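PDB 3SC4: short chain dehydrogenase (A0QTM2 homolog) from Mycobacterium thermoresistibile, which probably catalyses NAD(P)-dependent oxidation or reduction of a substrate, as a member of the short chain dehydrogenase family. Local coordinates for residues W195-V200 with N278-T283; P221-D226 with D247-S252. All coordinates share one frame; numbering follows the deposited sequence.

Both interactions lie around the last two strands of the parallel sheet, 190-195 and 242-244, their centres 10 Å apart and on the same side of the centre of the chain. Interaction 2 is nested along the sequence inside the long loop that interaction 1 closes. A salt bridge joins them: Arg197 NE of interaction 1 lies 2.7 Å from Asp247 OD1 of interaction 2. Beside it, Pro279 CG rests 3.4 Å from Leu250 CD1, so the tail segment 278-283 packs on the same helix, 245-252. Further in, at the end of strand 190-195, Trp195 CA approaches Tyr224 OH of helix 222-232 at 3.5 Å.

Interaction 1 of 2, residues W195-V200 with N278-T283; sequences WPRTTV and NPPGYT
Arg197 reaches across to the backbone of Asn278 and Pro279 and supplies nearly all of the area that its segment buries here. Its CG stands beside the backbone N and anti to the carbonyl carbon (chi1 -79°), and from there the chain runs extended to NE, carrying the guanidinium over the Asn278-Pro279 peptide. CD meets the Asn278 carbonyl carbon at 3.6 Å, and NE lies 3.7 Å from Pro279 N. One face of the guanidinium is covered by Asn278 O and Pro279 CA, both offset toward its rim. NH1 comes within 3.3 Å of Asn278 O, but the angle is too poor for a hydrogen bond, so the contact there is van der Waals, the peptide lying over one face of the guanidinium. At the far end Arg197 NH2 touches Pro280 CD at 3.5 Å, the two side chains crossing at about a right angle. The polar grip on Arg197 comes from elsewhere: NE forms a salt bridge with Asp247, and NH1 donates to Ser276 O. Asn278 contributes mainly its backbone; its CB points away from segment 195-200, and OD1 accepts a hydrogen bond from Arg219. Pro279 and Pro280 begin a type II beta turn ending at Tyr282, closed by Tyr282 N to Pro279 O at 3.3 Å. Gly281 takes the positive-phi corner of that turn. The contact thus ties the C-terminal tail to the loop that leaves strand 190-195 and leads to helix 203-209, with helix 245-252 alongside, where Pro279 packs on Glu246, Asp247 and Leu250.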
loop_
_atom_site.group_PDB
_atom_site.type_symbol
_atom_site.label_atom_id
_atom_site.label_comp_id
_atom_site.label_asym_id
_atom_site.label_seq_id
_atom_site.Cartn_x
_atom_site.Cartn_y
_atom_site.Cartn_z
ATOM N N TRP B 195 -4.999 -16.584 0.159
ATOM C CA TRP B 195 -4.654 -16.481 -1.262
ATOM C C TRP B 195 -4.457 -17.890 -1.865
ATOM O O TRP B 195 -3.885 -18.763 -1.216
ATOM C CB TRP B 195 -3.355 -15.681 -1.369
ATOM C CG TRP B 195 -2.984 -15.175 -2.750
ATOM C CD1 TRP B 195 -1.900 -15.534 -3.475
ATOM C CD2 TRP B 195 -3.640 -14.153 -3.497
ATOM N NE1 TRP B 195 -1.858 -14.838 -4.638
ATOM C CE2 TRP B 195 -2.924 -13.988 -4.686
ATOM C CE3 TRP B 195 -4.793 -13.391 -3.290
ATOM C CZ2 TRP B 195 -3.312 -13.081 -5.681
ATOM C CZ3 TRP B 195 -5.186 -12.485 -4.269
ATOM C CH2 TRP B 195 -4.442 -12.341 -5.457
ATOM N N PRO B 196 -4.913 -18.125 -3.100
ATOM C CA PRO B 196 -4.819 -19.454 -3.666
ATOM C C PRO B 196 -3.519 -19.645 -4.444
ATOM O O PRO B 196 -2.973 -18.696 -4.977
ATOM C CB PRO B 196 -6.010 -19.481 -4.616
ATOM C CG PRO B 196 -6.087 -18.099 -5.127
ATOM C CD PRO B 196 -5.571 -17.200 -4.033
ATOM N N ARG B 197 -3.036 -20.869 -4.539
ATOM C CA ARG B 197 -1.751 -21.106 -5.184
ATOM C C ARG B 197 -1.845 -21.129 -6.692
ATOM O O ARG B 197 -0.835 -20.936 -7.370
ATOM C CB ARG B 197 -1.141 -22.446 -4.739
ATOM C CG ARG B 197 -0.495 -22.407 -3.410
ATOM C CD ARG B 197 0.264 -23.683 -3.144
ATOM N NE ARG B 197 1.059 -23.568 -1.929
ATOM C CZ ARG B 197 2.358 -23.278 -1.877
ATOM N NH1 ARG B 197 3.075 -23.055 -2.971
ATOM N NH2 ARG B 197 2.958 -23.209 -0.705
ATOM N N THR B 198 -3.024 -21.431 -7.221
ATOM C CA THR B 198 -3.213 -21.497 -8.657
ATOM C C THR B 198 -4.211 -20.436 -9.058
ATOM O O THR B 198 -4.850 -19.834 -8.199
ATOM C CB THR B 198 -3.806 -22.833 -9.063
ATOM O OG1 THR B 198 -5.195 -22.855 -8.696
ATOM C CG2 THR B 198 -3.050 -23.986 -8.397
ATOM N N THR B 199 -4.383 -20.214 -10.353
ATOM C CA THR B 199 -5.488 -19.382 -10.812
ATOM C C THR B 199 -6.749 -20.160 -10.516
ATOM O O THR B 199 -6.733 -21.375 -10.560
ATOM C CB THR B 199 -5.439 -19.116 -12.311
ATOM O OG1 THR B 199 -5.223 -20.356 -13.007
ATOM C CG2 THR B 199 -4.314 -18.193 -12.608
ATOM N N VAL B 200 -7.823 -19.446 -10.214
ATOM C CA VAL B 200 -9.134 -20.040 -9.975
ATOM C C VAL B 200 -10.082 -19.715 -11.110
ATOM O O VAL B 200 -10.335 -18.548 -11.387
ATOM C CB VAL B 200 -9.772 -19.503 -8.672
ATOM C CG1 VAL B 200 -11.162 -20.083 -8.524
ATOM C CG2 VAL B 200 -8.899 -19.857 -7.464
ATOM N N ASN B 278 1.313 -26.453 -5.612
ATOM C CA ASN B 278 0.986 -27.240 -4.418
ATOM C C ASN B 278 1.892 -26.906 -3.251
ATOM O O ASN B 278 2.981 -26.368 -3.440
ATOM C CB ASN B 278 1.063 -28.725 -4.713
ATOM C CG ASN B 278 0.005 -29.172 -5.693
ATOM O OD1 ASN B 278 -1.122 -28.705 -5.664
ATOM N ND2 ASN B 278 0.363 -30.093 -6.558
ATOM N N PRO B 279 1.438 -27.205 -2.029
ATOM C CA PRO B 279 2.332 -26.979 -0.896
ATOM C C PRO B 279 3.637 -27.778 -1.016
ATOM O O PRO B 279 3.686 -28.789 -1.748
ATOM C CB PRO B 279 1.504 -27.435 0.317
ATOM C CG PRO B 279 0.061 -27.287 -0.162
ATOM C CD PRO B 279 0.096 -27.644 -1.607
ATOM N N PRO B 280 4.691 -27.314 -0.329
ATOM C CA PRO B 280 5.939 -28.082 -0.299
ATOM C C PRO B 280 5.697 -29.512 0.134
ATOM O O PRO B 280 4.974 -29.744 1.104
ATOM C CB PRO B 280 6.810 -27.353 0.736
ATOM C CG PRO B 280 6.142 -25.997 1.002
ATOM C CD PRO B 280 4.844 -25.951 0.224
ATOM N N GLY B 281 6.256 -30.451 -0.628
ATOM C CA GLY B 281 6.275 -31.856 -0.248
ATOM C C GLY B 281 4.959 -32.593 -0.416
ATOM O O GLY B 281 4.827 -33.731 0.033
ATOM N N TYR B 282 3.996 -31.955 -1.079
ATOM C CA TYR B 282 2.708 -32.564 -1.344
ATOM C C TYR B 282 2.841 -33.716 -2.329
ATOM O O TYR B 282 3.391 -33.517 -3.413
ATOM C CB TYR B 282 1.768 -31.538 -1.960
ATOM C CG TYR B 282 0.475 -32.139 -2.438
ATOM C CD1 TYR B 282 -0.447 -32.632 -1.532
ATOM C CD2 TYR B 282 0.181 -32.211 -3.798
ATOM C CE1 TYR B 282 -1.624 -33.198 -1.958
ATOM C CE2 TYR B 282 -1.010 -32.763 -4.248
ATOM C CZ TYR B 282 -1.918 -33.256 -3.323
ATOM O OH TYR B 282 -3.102 -33.807 -3.744
ATOM N N THR B 283 2.301 -34.886 -1.949
ATOM C CA THR B 283 2.391 -36.128 -2.739
ATOM C C THR B 283 1.051 -36.648 -3.210
ATOM O O THR B 283 0.983 -37.648 -3.937
ATOM C CB THR B 283 2.951 -37.293 -1.914
ATOM O OG1 THR B 283 4.206 -36.929 -1.337
ATOM C CG2 THR B 283 3.131 -38.524 -2.803
#

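Interaction 2 of 2, residues P221-D226 with D247-S252; sequences PEVYAD and DVLLES
Leu249 projects from helix 245-252 toward helix 222-232, and its two methyl groups divide the work. CD1 goes to Val223, where it lies 3.6 Å from the backbone O and 3.9 Å from CG2. CD2 goes to Asp226, one helical turn further on, and sits 3.8 Å from CB and equally far from the carbonyl carbon. The leucine fork therefore spans residues i and i+3 of the facing helix, and Leu249 alone carries nearly the whole of its segment's share. Its CG lies beside the backbone N (chi1 -74°), and the chain then continues through a near-anti chi2 of 163°, which spreads the two methyls over the two neighbours. Val223 has CG2 anti to its own N, and this is the branch offered to Leu249; CG1 is left between N and the carbonyl carbon. The valine and leucine side chains meet at a slant, in a purely apolar touch.

In this Rossmann-type fold, helix 222-232 precedes strand 242-244, the last strand of the parallel sheet, and helix 245-252 follows that strand directly, so the contact joins the helices before and after an edge strand.

Asp226 gives the contact only its CB and backbone, while the carboxylate is engaged elsewhere: OD2 is hydrogen-bonded to Tyr260 OH, and OD1 makes a long, weak ion pair with Arg28 of helix 20-30. On the other helix, Ser252 OG donates to Leu249 O at 2.6 Å, reaching back three residues with the donor tilted 18° from the carbonyl plane. Val248, next to Leu249, extends the helix-helix packing by touching Val230 and Val231 further along helix 222-232.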
loop_
_atom_site.group_PDB
_atom_site.type_symbol
_atom_site.label_atom_id
_atom_site.label_comp_id
_atom_site.label_asym_id
_atom_site.label_seq_id
_atom_site.Cartn_x
_atom_site.Cartn_y
_atom_site.Cartn_z
ATOM N N PRO B 221 -13.409 -22.638 -7.413
ATOM C CA PRO B 221 -13.532 -21.650 -6.335
ATOM C C PRO B 221 -13.673 -22.270 -4.961
ATOM O O PRO B 221 -13.357 -21.635 -3.958
ATOM C CB PRO B 221 -14.793 -20.858 -6.697
ATOM C CG PRO B 221 -15.355 -21.489 -7.914
ATOM C CD PRO B 221 -14.378 -22.410 -8.500
ATOM N N GLU B 222 -14.135 -23.511 -4.928
ATOM C CA GLU B 222 -14.205 -24.283 -3.691
ATOM C C GLU B 222 -12.871 -24.352 -2.959
ATOM O O GLU B 222 -12.860 -24.411 -1.761
ATOM C CB GLU B 222 -14.730 -25.700 -3.967
ATOM C CG GLU B 222 -16.270 -25.780 -4.125
ATOM C CD GLU B 222 -16.799 -25.484 -5.555
ATOM O OE1 GLU B 222 -16.039 -25.053 -6.455
ATOM O OE2 GLU B 222 -18.015 -25.699 -5.766
ATOM N N VAL B 223 -11.748 -24.333 -3.660
ATOM C CA VAL B 223 -10.475 -24.337 -2.968
ATOM C C VAL B 223 -10.369 -23.139 -2.028
ATOM O O VAL B 223 -9.843 -23.276 -0.939
ATOM C CB VAL B 223 -9.257 -24.390 -3.931
ATOM C CG1 VAL B 223 -8.939 -23.008 -4.528
ATOM C CG2 VAL B 223 -8.062 -24.940 -3.213
ATOM N N TYR B 224 -10.927 -21.998 -2.428
ATOM C CA TYR B 224 -10.953 -20.784 -1.611
ATOM C C TYR B 224 -12.029 -20.859 -0.520
ATOM O O TYR B 224 -11.788 -20.497 0.637
ATOM C CB TYR B 224 -11.238 -19.566 -2.500
ATOM C CG TYR B 224 -10.294 -18.381 -2.383
ATOM C CD1 TYR B 224 -9.894 -17.891 -1.151
ATOM C CD2 TYR B 224 -9.871 -17.694 -3.532
ATOM C CE1 TYR B 224 -9.050 -16.798 -1.048
ATOM C CE2 TYR B 224 -9.024 -16.596 -3.440
ATOM C CZ TYR B 224 -8.620 -16.156 -2.193
ATOM O OH TYR B 224 -7.784 -15.073 -2.104
ATOM N N ALA B 225 -13.230 -21.301 -0.896
ATOM C CA ALA B 225 -14.348 -21.458 0.065
ATOM C C ALA B 225 -13.994 -22.411 1.216
ATOM O O ALA B 225 -14.138 -22.065 2.382
ATOM C CB ALA B 225 -15.613 -21.929 -0.643
ATOM N N ASP B 226 -13.518 -23.605 0.887
ATOM C CA ASP B 226 -13.110 -24.579 1.911
ATOM C C ASP B 226 -11.956 -24.057 2.769
ATOM O O ASP B 226 -11.974 -24.235 3.984
ATOM C CB ASP B 226 -12.733 -25.929 1.291
ATOM C CG ASP B 226 -13.943 -26.726 0.813
ATOM O OD1 ASP B 226 -15.088 -26.309 1.070
ATOM O OD2 ASP B 226 -13.742 -27.793 0.183
ATOM N N ASP B 247 -2.242 -24.884 1.358
ATOM C CA ASP B 247 -1.512 -25.138 2.603
ATOM C C ASP B 247 -2.465 -25.250 3.804
ATOM O O ASP B 247 -2.332 -26.137 4.635
ATOM C CB ASP B 247 -0.453 -24.054 2.849
ATOM C CG ASP B 247 0.492 -23.896 1.685
ATOM O OD1 ASP B 247 0.023 -23.905 0.531
ATOM O OD2 ASP B 247 1.711 -23.754 1.900
ATOM N N VAL B 248 -3.421 -24.340 3.891
ATOM C CA VAL B 248 -4.377 -24.347 4.982
ATOM C C VAL B 248 -5.148 -25.660 4.974
ATOM O O VAL B 248 -5.378 -26.281 6.036
ATOM C CB VAL B 248 -5.335 -23.147 4.868
ATOM C CG1 VAL B 248 -6.543 -23.316 5.774
ATOM C CG2 VAL B 248 -4.585 -21.886 5.201
ATOM N N LEU B 249 -5.520 -26.092 3.773
ATOM C CA LEU B 249 -6.305 -27.303 3.626
ATOM C C LEU B 249 -5.539 -28.560 4.068
ATOM O O LEU B 249 -6.084 -29.355 4.813
ATOM C CB LEU B 249 -6.858 -27.422 2.205
ATOM C CG LEU B 249 -8.032 -26.439 1.946
ATOM C CD1 LEU B 249 -8.284 -26.266 0.456
ATOM C CD2 LEU B 249 -9.339 -26.858 2.677
ATOM N N LEU B 250 -4.282 -28.729 3.653
ATOM C CA LEU B 250 -3.457 -29.868 4.125
ATOM C C LEU B 250 -3.263 -29.875 5.623
ATOM O O LEU B 250 -3.285 -30.927 6.234
ATOM C CB LEU B 250 -2.057 -29.861 3.494
ATOM C CG LEU B 250 -2.028 -30.160 2.012
ATOM C CD1 LEU B 250 -0.595 -30.130 1.499
ATOM C CD2 LEU B 250 -2.670 -31.499 1.736
ATOM N N GLU B 251 -3.043 -28.702 6.205
ATOM C CA GLU B 251 -2.830 -28.573 7.642
ATOM C C GLU B 251 -4.090 -29.005 8.411
ATOM O O GLU B 251 -3.999 -29.451 9.560
ATOM C CB GLU B 251 -2.370 -27.134 7.990
ATOM C CG GLU B 251 -0.873 -26.882 7.624
ATOM C CD GLU B 251 -0.479 -25.416 7.328
ATOM O OE1 GLU B 251 -1.285 -24.474 7.552
ATOM O OE2 GLU B 251 0.670 -25.212 6.852
ATOM N N SER B 252 -5.256 -28.886 7.755
ATOM C CA SER B 252 -6.566 -29.206 8.343
ATOM C C SER B 252 -6.978 -30.669 8.232
ATOM O O SER B 252 -7.864 -31.111 8.969
ATOM C CB SER B 252 -7.669 -28.367 7.700
ATOM O OG SER B 252 -8.064 -28.899 6.450
#